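Local coordinates for protein KLLA0E08119p (PDB 3VA7) that is the urea carboxylase part of a longer protein and probably carboxylates urea with bicarbonate in an ATP-driven, biotin-dependent reaction, at residues V788-K793 with A843-I848; G253-S258 with P327-V332; C1033-E1038 with G1042-V1047. One frame throughout, in Å; residues are numbered along the deposited sequence.

Contact 1: V788-K793 with A843-I848; sequences VARQLK and AGDRYI. With NA (sodium ion), chain K.
Helix 786-802 and the turn 844-847 come closest at A789 and D845, whose CA atoms lie 6.2 Å apart. The turn is a type I beta turn joining antiparallel strands 838-842 and 847-852 into a beta hairpin, closed by the bond from A843 N to Y847 O; segment 843-848 belongs to the carboxyltransferase region. Contact runs mainly through one carboxylate. With CG anti to the backbone N (chi1 -172°), D845 extends its acid group to the helix, where OD1 faces A789 CB and OD2 binds the sodium ion at 2.0 Å. E764 supplies a second carboxylate oxygen to the ion from outside the two segments.

R790 approaches D845 at about a right angle, its chain folded at chi2 and chi3 and its guanidinium turned 55° from the carboxylate plane. D845 OD2 stands at the guanidinium edge, yet the nearest R790 side-chain carbon, CD, is still 3.9 Å from it. The ion lies between the two groups, with R790 NH1 modelled 2.2 Å from it. A guanidinium is an unusual sodium ligand, so that bond is doubtful at 2.60 Å resolution. The carboxylates of D845 and E764 would probably offset the charge of the ion and of R790. A water, modelled 2.9 Å from the sodium ion, also accepts from R790 NH1 at 3.1 Å and, more weakly, from K793 NZ.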
# COMPACT_ATOMS: atom_id res chain seq x y z
N VAL A 788 32.36 -1.24 -21.51
CA VAL A 788 31.33 -1.51 -22.51
C VAL A 788 29.94 -1.30 -21.90
O VAL A 788 29.07 -0.72 -22.52
CB VAL A 788 31.51 -2.91 -23.14
CG1 VAL A 788 30.30 -3.29 -23.95
CG2 VAL A 788 32.73 -2.89 -24.01
N ALA A 789 29.78 -1.74 -20.67
CA ALA A 789 28.53 -1.64 -19.98
C ALA A 789 28.11 -0.18 -19.79
O ALA A 789 26.94 0.15 -19.92
CB ALA A 789 28.67 -2.35 -18.66
N ARG A 790 29.07 0.71 -19.56
CA ARG A 790 28.79 2.18 -19.43
C ARG A 790 28.41 2.79 -20.75
O ARG A 790 27.55 3.68 -20.81
CB ARG A 790 29.98 2.91 -18.81
CG ARG A 790 30.36 2.33 -17.43
CD ARG A 790 29.26 2.68 -16.47
NE ARG A 790 29.12 4.13 -16.57
CZ ARG A 790 28.07 4.84 -16.20
NH1 ARG A 790 26.99 4.24 -15.68
NH2 ARG A 790 28.12 6.17 -16.38
N GLN A 791 29.04 2.28 -21.81
CA GLN A 791 28.83 2.80 -23.18
C GLN A 791 27.38 2.61 -23.57
O GLN A 791 26.73 3.57 -24.02
CB GLN A 791 29.76 2.10 -24.20
CG GLN A 791 31.14 2.73 -24.39
CD GLN A 791 32.14 1.80 -25.10
OE1 GLN A 791 33.20 1.50 -24.56
NE2 GLN A 791 31.78 1.31 -26.30
N LEU A 792 26.87 1.38 -23.40
CA LEU A 792 25.49 1.08 -23.73
C LEU A 792 24.59 2.04 -22.94
O LEU A 792 23.71 2.70 -23.49
CB LEU A 792 25.19 -0.37 -23.38
CG LEU A 792 25.88 -1.46 -24.20
CD1 LEU A 792 25.89 -2.83 -23.52
CD2 LEU A 792 25.22 -1.59 -25.55
N LYS A 793 24.86 2.14 -21.65
CA LYS A 793 24.01 2.93 -20.79
C LYS A 793 23.96 4.36 -21.26
O LYS A 793 22.87 4.90 -21.44
CB LYS A 793 24.54 2.89 -19.36
CG LYS A 793 23.54 3.25 -18.33
CD LYS A 793 23.67 4.70 -17.94
CE LYS A 793 22.44 5.09 -17.13
NZ LYS A 793 22.68 6.34 -16.42
N ALA A 843 30.31 -6.18 -8.86
CA ALA A 843 28.93 -6.65 -8.71
C ALA A 843 27.97 -5.81 -9.51
O ALA A 843 27.13 -5.09 -8.95
CB ALA A 843 28.53 -6.67 -7.22
N GLY A 844 28.10 -5.89 -10.82
CA GLY A 844 27.29 -5.07 -11.69
C GLY A 844 27.99 -3.80 -12.12
O GLY A 844 28.87 -3.29 -11.47
N ASP A 845 27.62 -3.35 -13.29
CA ASP A 845 27.83 -2.02 -13.83
C ASP A 845 27.87 -0.87 -12.71
O ASP A 845 28.48 0.17 -12.89
CB ASP A 845 26.60 -1.93 -14.79
CG ASP A 845 26.62 -0.75 -15.65
OD1 ASP A 845 26.87 -0.92 -16.83
OD2 ASP A 845 26.37 0.40 -15.20
N ARG A 846 27.14 -1.07 -11.60
CA ARG A 846 26.81 0.02 -10.64
C ARG A 846 27.32 -0.18 -9.21
O ARG A 846 27.03 0.64 -8.32
CB ARG A 846 25.28 0.20 -10.52
CG ARG A 846 24.63 1.08 -11.57
CD ARG A 846 23.15 1.04 -11.51
NE ARG A 846 22.66 -0.27 -11.95
CZ ARG A 846 21.37 -0.61 -12.01
NH1 ARG A 846 20.42 0.28 -11.68
NH2 ARG A 846 21.03 -1.81 -12.46
N TYR A 847 28.07 -1.25 -8.95
CA TYR A 847 28.43 -1.49 -7.58
C TYR A 847 29.63 -2.34 -7.45
O TYR A 847 29.91 -3.20 -8.32
CB TYR A 847 27.39 -2.36 -6.87
CG TYR A 847 25.93 -2.20 -7.15
CD1 TYR A 847 25.34 -2.66 -8.37
CD2 TYR A 847 25.12 -1.68 -6.16
CE1 TYR A 847 24.00 -2.55 -8.59
CE2 TYR A 847 23.76 -1.59 -6.34
CZ TYR A 847 23.20 -2.03 -7.53
OH TYR A 847 21.86 -1.88 -7.60
N ILE A 848 30.26 -2.16 -6.30
CA ILE A 848 31.37 -2.98 -5.86
C ILE A 848 30.93 -3.58 -4.54
O ILE A 848 30.46 -2.86 -3.66
CB ILE A 848 32.67 -2.11 -5.64
CG1 ILE A 848 33.20 -1.51 -6.99
CG2 ILE A 848 33.73 -2.87 -4.91
CD1 ILE A 848 34.68 -0.84 -6.88
NA NA K . 25.80 2.36 -15.38
O HOH W 1 24.26 4.58 -14.21

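Contact 2: G253-S258 with P327-V332; sequences GERDCS and PITEMV
R255 lays the aliphatic part of its side chain against I328 and T329, linking a strand to a helix within the ATP-grasp part of the biotin carboxylase domain. Strand 249-261 carries the arginine on an antiparallel sheet, and helix 326-333 packs against it. The evidence for apolar packing is the approach of R255 CD to I328 CG1, 3.7 Å, with I328 CD1 lying at similar range, 3.9 Å from R255 CG. I328 places CG1 between its backbone N and carbonyl carbon (chi1 60°), and this carries CD1 over to the strand.

The polar end does a different job. A bend at chi3 turns the guanidinium aside, and T329 meets the arginine chain at about a right angle. R255 NH1 donates to T329 OG1 at 2.8 Å with an N-H...O angle of 153°; the oxygen sits 15° out of the guanidinium plane, a modest tilt. Beyond the segments, NE forms a salt bridge with E238 and NH1 also donates to Q240 OE1, both on the adjacent strand 235-244. Thus the guanidinium is gripped from the strand side and the helix side at once. A leucine in place of R255 would probably leave the carboxylate of E238 without its charged mate and T329 OG1 without this donor.

Farther along the strand, D256 OD1 accepts from S258 N at 3.0 Å, forming an Asx turn. The chemistry of the contact implies a division of labour: methylenes pack against I328, while the hydrogen bonds hold the orientation of a buried guanidinium whose charge the E238 carboxylate probably offsets.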
# COMPACT_ATOMS: atom_id res chain seq x y z
N GLY A 253 -30.61 31.63 12.46
CA GLY A 253 -30.24 32.05 11.12
C GLY A 253 -30.83 31.11 10.08
O GLY A 253 -31.53 30.12 10.41
N GLU A 254 -30.57 31.40 8.80
CA GLU A 254 -31.07 30.55 7.73
C GLU A 254 -29.93 30.06 6.86
O GLU A 254 -28.87 30.71 6.74
CB GLU A 254 -32.10 31.28 6.85
CG GLU A 254 -31.51 32.09 5.71
CD GLU A 254 -30.79 33.34 6.19
OE1 GLU A 254 -30.76 33.62 7.43
OE2 GLU A 254 -30.25 34.06 5.32
N ARG A 255 -30.17 28.91 6.25
CA ARG A 255 -29.16 28.29 5.44
C ARG A 255 -29.89 27.93 4.18
O ARG A 255 -31.06 27.56 4.22
CB ARG A 255 -28.62 27.02 6.11
CG ARG A 255 -28.00 27.28 7.46
CD ARG A 255 -27.45 26.02 8.13
NE ARG A 255 -28.47 25.08 8.58
CZ ARG A 255 -28.73 24.80 9.86
NH1 ARG A 255 -28.05 25.39 10.86
NH2 ARG A 255 -29.68 23.91 10.15
N ASP A 256 -29.17 28.03 3.07
CA ASP A 256 -29.61 27.53 1.80
C ASP A 256 -28.96 26.16 1.53
O ASP A 256 -27.75 26.00 1.61
CB ASP A 256 -29.22 28.54 0.77
CG ASP A 256 -29.74 28.22 -0.57
OD1 ASP A 256 -29.41 27.15 -1.14
OD2 ASP A 256 -30.49 29.08 -1.05
N CYS A 257 -29.78 25.17 1.17
CA CYS A 257 -29.36 23.80 1.01
C CYS A 257 -29.88 23.29 -0.30
O CYS A 257 -30.16 22.09 -0.48
CB CYS A 257 -29.88 22.97 2.18
SG CYS A 257 -29.24 23.49 3.84
N SER A 258 -29.99 24.21 -1.25
CA SER A 258 -30.45 23.89 -2.60
C SER A 258 -29.57 22.89 -3.37
O SER A 258 -30.10 22.12 -4.17
CB SER A 258 -30.63 25.18 -3.39
OG SER A 258 -31.12 26.24 -2.57
N PRO A 327 -22.64 23.46 11.17
CA PRO A 327 -21.44 24.31 11.36
C PRO A 327 -21.39 25.62 10.61
O PRO A 327 -20.74 26.54 11.08
CB PRO A 327 -20.29 23.43 10.90
CG PRO A 327 -20.80 21.96 11.04
CD PRO A 327 -22.29 22.09 10.73
N ILE A 328 -22.10 25.79 9.50
CA ILE A 328 -21.98 27.11 8.83
C ILE A 328 -22.61 28.22 9.68
O ILE A 328 -22.05 29.35 9.81
CB ILE A 328 -22.47 27.12 7.38
CG1 ILE A 328 -23.94 26.74 7.27
CG2 ILE A 328 -21.62 26.19 6.53
CD1 ILE A 328 -24.48 26.94 5.91
N THR A 329 -23.75 27.88 10.29
CA THR A 329 -24.42 28.73 11.27
C THR A 329 -23.46 29.11 12.41
O THR A 329 -23.40 30.29 12.85
CB THR A 329 -25.70 27.99 11.80
OG1 THR A 329 -26.59 27.73 10.69
CG2 THR A 329 -26.44 28.81 12.80
N GLU A 330 -22.70 28.12 12.89
CA GLU A 330 -21.72 28.38 13.98
C GLU A 330 -20.60 29.36 13.54
O GLU A 330 -20.04 30.08 14.36
CB GLU A 330 -21.13 27.08 14.54
CG GLU A 330 -22.14 26.19 15.25
CD GLU A 330 -21.53 24.93 15.90
OE1 GLU A 330 -20.35 24.60 15.59
OE2 GLU A 330 -22.22 24.29 16.75
N MET A 331 -20.31 29.40 12.25
CA MET A 331 -19.20 30.21 11.82
C MET A 331 -19.73 31.62 11.88
O MET A 331 -19.05 32.51 12.42
CB MET A 331 -18.73 29.86 10.39
CG MET A 331 -18.00 28.54 10.23
SD MET A 331 -16.26 28.64 10.73
CE MET A 331 -16.55 27.99 12.40
N VAL A 332 -20.92 31.84 11.32
CA VAL A 332 -21.39 33.23 11.22
C VAL A 332 -21.88 33.90 12.53
O VAL A 332 -21.97 35.12 12.60
CB VAL A 332 -22.35 33.45 10.07
CG1 VAL A 332 -21.74 32.88 8.82
CG2 VAL A 332 -23.69 32.82 10.36

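Contact 3: C1033-E1038 with G1042-V1047; sequences CIYNAE and GGYQLV. With URE (urea), chain C.
Y1035 and Y1044 meet with their ring planes nearly perpendicular, about 85° apart, the hydroxyl of Y1035 lying beside the other side chain, with OH 3.1 Å from Y1044 CB. Together with C1033 they are part of the urea pocket in the carboxyltransferase region and approach the urea from different directions. Y1044 N donates to Y1035 OH at 3.0 Å, with a bent N-H...O angle of 139°. The same oxygen receives a weak bond from urea N1 at 2.7 Å, near the ring plane, and is hydrogen-bonded to R1017 as well, so several groups converge on this buried phenol.

Y1044 presents a ring face to C1033. The sulfur lies 4.1 Å from the ring centroid of Y1044 and 29° off the normal, a sulfur-aromatic contact, with SG set between the cysteine's backbone N and carbonyl carbon. Urea C lies 3.2 Å from Y1044 CD2, oblique to the ring, while Y1044 OH is hydrogen-bonded to D728. L1046 crosses Y1035 at about a right angle, CD2 resting 3.9 Å from Y1035 CE1, and G1042 CA approaches Y1035 CE2 at 3.5 Å. G1042 also touches the biotin group, placing the cofactor beside the urea site.

Strand 1024-1028 pairs antiparallel with both 1031-1034 and 1045-1049, and its V1024 packs on Y1035 and L1046. Helix 937-949 covers L1046, and helix 960-967 packs against Q1045, L1046 and V1047.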
# COMPACT_ATOMS: atom_id res chain seq x y z
N CYS A 1033 15.07 -14.30 10.36
CA CYS A 1033 14.40 -13.20 9.65
C CYS A 1033 12.91 -13.12 9.98
O CYS A 1033 12.31 -14.10 10.42
CB CYS A 1033 14.56 -13.33 8.15
SG CYS A 1033 13.45 -14.53 7.40
N ILE A 1034 12.35 -11.93 9.83
CA ILE A 1034 10.92 -11.71 9.89
C ILE A 1034 10.53 -11.23 8.50
O ILE A 1034 11.10 -10.26 8.01
CB ILE A 1034 10.54 -10.65 10.91
CG1 ILE A 1034 10.88 -11.17 12.30
CG2 ILE A 1034 9.10 -10.33 10.79
CD1 ILE A 1034 10.80 -10.10 13.41
N TYR A 1035 9.60 -11.93 7.85
CA TYR A 1035 9.17 -11.53 6.49
C TYR A 1035 8.21 -10.35 6.61
O TYR A 1035 7.04 -10.54 6.93
CB TYR A 1035 8.54 -12.70 5.73
CG TYR A 1035 9.50 -13.79 5.33
CD1 TYR A 1035 9.78 -14.83 6.21
CD2 TYR A 1035 10.13 -13.81 4.09
CE1 TYR A 1035 10.66 -15.86 5.90
CE2 TYR A 1035 11.05 -14.89 3.74
CZ TYR A 1035 11.30 -15.89 4.69
OH TYR A 1035 12.17 -16.96 4.47
N ASN A 1036 8.70 -9.13 6.40
CA ASN A 1036 7.84 -7.95 6.61
C ASN A 1036 6.72 -7.75 5.59
O ASN A 1036 5.81 -6.96 5.84
CB ASN A 1036 8.64 -6.64 6.76
CG ASN A 1036 9.40 -6.57 8.05
OD1 ASN A 1036 9.11 -7.34 8.98
ND2 ASN A 1036 10.37 -5.63 8.14
N ALA A 1037 6.80 -8.44 4.45
CA ALA A 1037 5.79 -8.27 3.39
C ALA A 1037 4.94 -9.53 3.10
O ALA A 1037 5.45 -10.65 3.13
CB ALA A 1037 6.46 -7.82 2.13
N GLU A 1038 3.67 -9.32 2.77
CA GLU A 1038 2.75 -10.37 2.44
C GLU A 1038 3.03 -10.87 1.00
O GLU A 1038 3.03 -10.09 0.07
CB GLU A 1038 1.33 -9.82 2.54
CG GLU A 1038 0.23 -10.72 1.96
CD GLU A 1038 0.15 -12.10 2.62
OE1 GLU A 1038 -0.06 -13.05 1.87
OE2 GLU A 1038 0.33 -12.24 3.87
N GLY A 1042 10.86 -16.56 -0.48
CA GLY A 1042 11.53 -16.70 0.79
C GLY A 1042 12.19 -18.05 0.74
O GLY A 1042 11.72 -18.95 0.03
N GLY A 1043 13.26 -18.21 1.50
CA GLY A 1043 14.08 -19.39 1.41
C GLY A 1043 14.42 -19.89 2.78
O GLY A 1043 14.95 -21.01 2.91
N TYR A 1044 14.14 -19.11 3.82
CA TYR A 1044 14.44 -19.57 5.21
C TYR A 1044 13.45 -20.67 5.70
O TYR A 1044 12.30 -20.76 5.23
CB TYR A 1044 14.38 -18.40 6.18
CG TYR A 1044 15.61 -17.51 6.24
CD1 TYR A 1044 16.06 -17.00 7.48
CD2 TYR A 1044 16.31 -17.13 5.09
CE1 TYR A 1044 17.17 -16.18 7.57
CE2 TYR A 1044 17.41 -16.27 5.16
CZ TYR A 1044 17.84 -15.81 6.41
OH TYR A 1044 18.94 -14.99 6.51
N GLN A 1045 13.91 -21.50 6.65
CA GLN A 1045 13.10 -22.49 7.38
C GLN A 1045 12.08 -21.80 8.26
O GLN A 1045 12.41 -20.93 9.05
CB GLN A 1045 13.99 -23.42 8.19
CG GLN A 1045 15.07 -24.16 7.32
CD GLN A 1045 14.47 -25.05 6.25
OE1 GLN A 1045 15.11 -25.35 5.22
NE2 GLN A 1045 13.23 -25.48 6.47
N LEU A 1046 10.82 -22.17 8.09
CA LEU A 1046 9.72 -21.46 8.72
C LEU A 1046 9.32 -22.07 10.07
O LEU A 1046 9.12 -23.24 10.21
CB LEU A 1046 8.51 -21.40 7.78
CG LEU A 1046 8.80 -20.96 6.34
CD1 LEU A 1046 7.56 -21.04 5.48
CD2 LEU A 1046 9.46 -19.53 6.23
N VAL A 1047 9.11 -21.20 11.05
CA VAL A 1047 9.16 -21.58 12.45
C VAL A 1047 7.95 -20.99 13.18
O VAL A 1047 7.47 -21.55 14.16
CB VAL A 1047 10.53 -21.08 12.88
CG1 VAL A 1047 10.56 -19.98 13.94
CG2 VAL A 1047 11.51 -22.17 12.94
C URE C . 14.82 -15.15 3.02
O URE C . 14.70 -14.36 4.00
N1 URE C . 13.82 -15.89 2.61
N2 URE C . 15.93 -15.36 2.30

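From the N terminus, contact 2 comes first, closing a loop of 68 intervening residues within the biotin carboxylase domain and tying a sheet strand to a helix. Contact 1 follows, bringing together segments with 49 residues between them around the sodium site, and contact 3 closes a connection of three residues at the urea pocket. The three lie in series, with no nesting and no crossing. The 843-848 side of contact 1 and both segments of contact 3 belong to the carboxyltransferase C and D region. Between centres, contacts 1 and 3 are about 32 Å apart, and contact 2 lies about 66 Å and 57 Å from them, across the middle of the chain. None touches another.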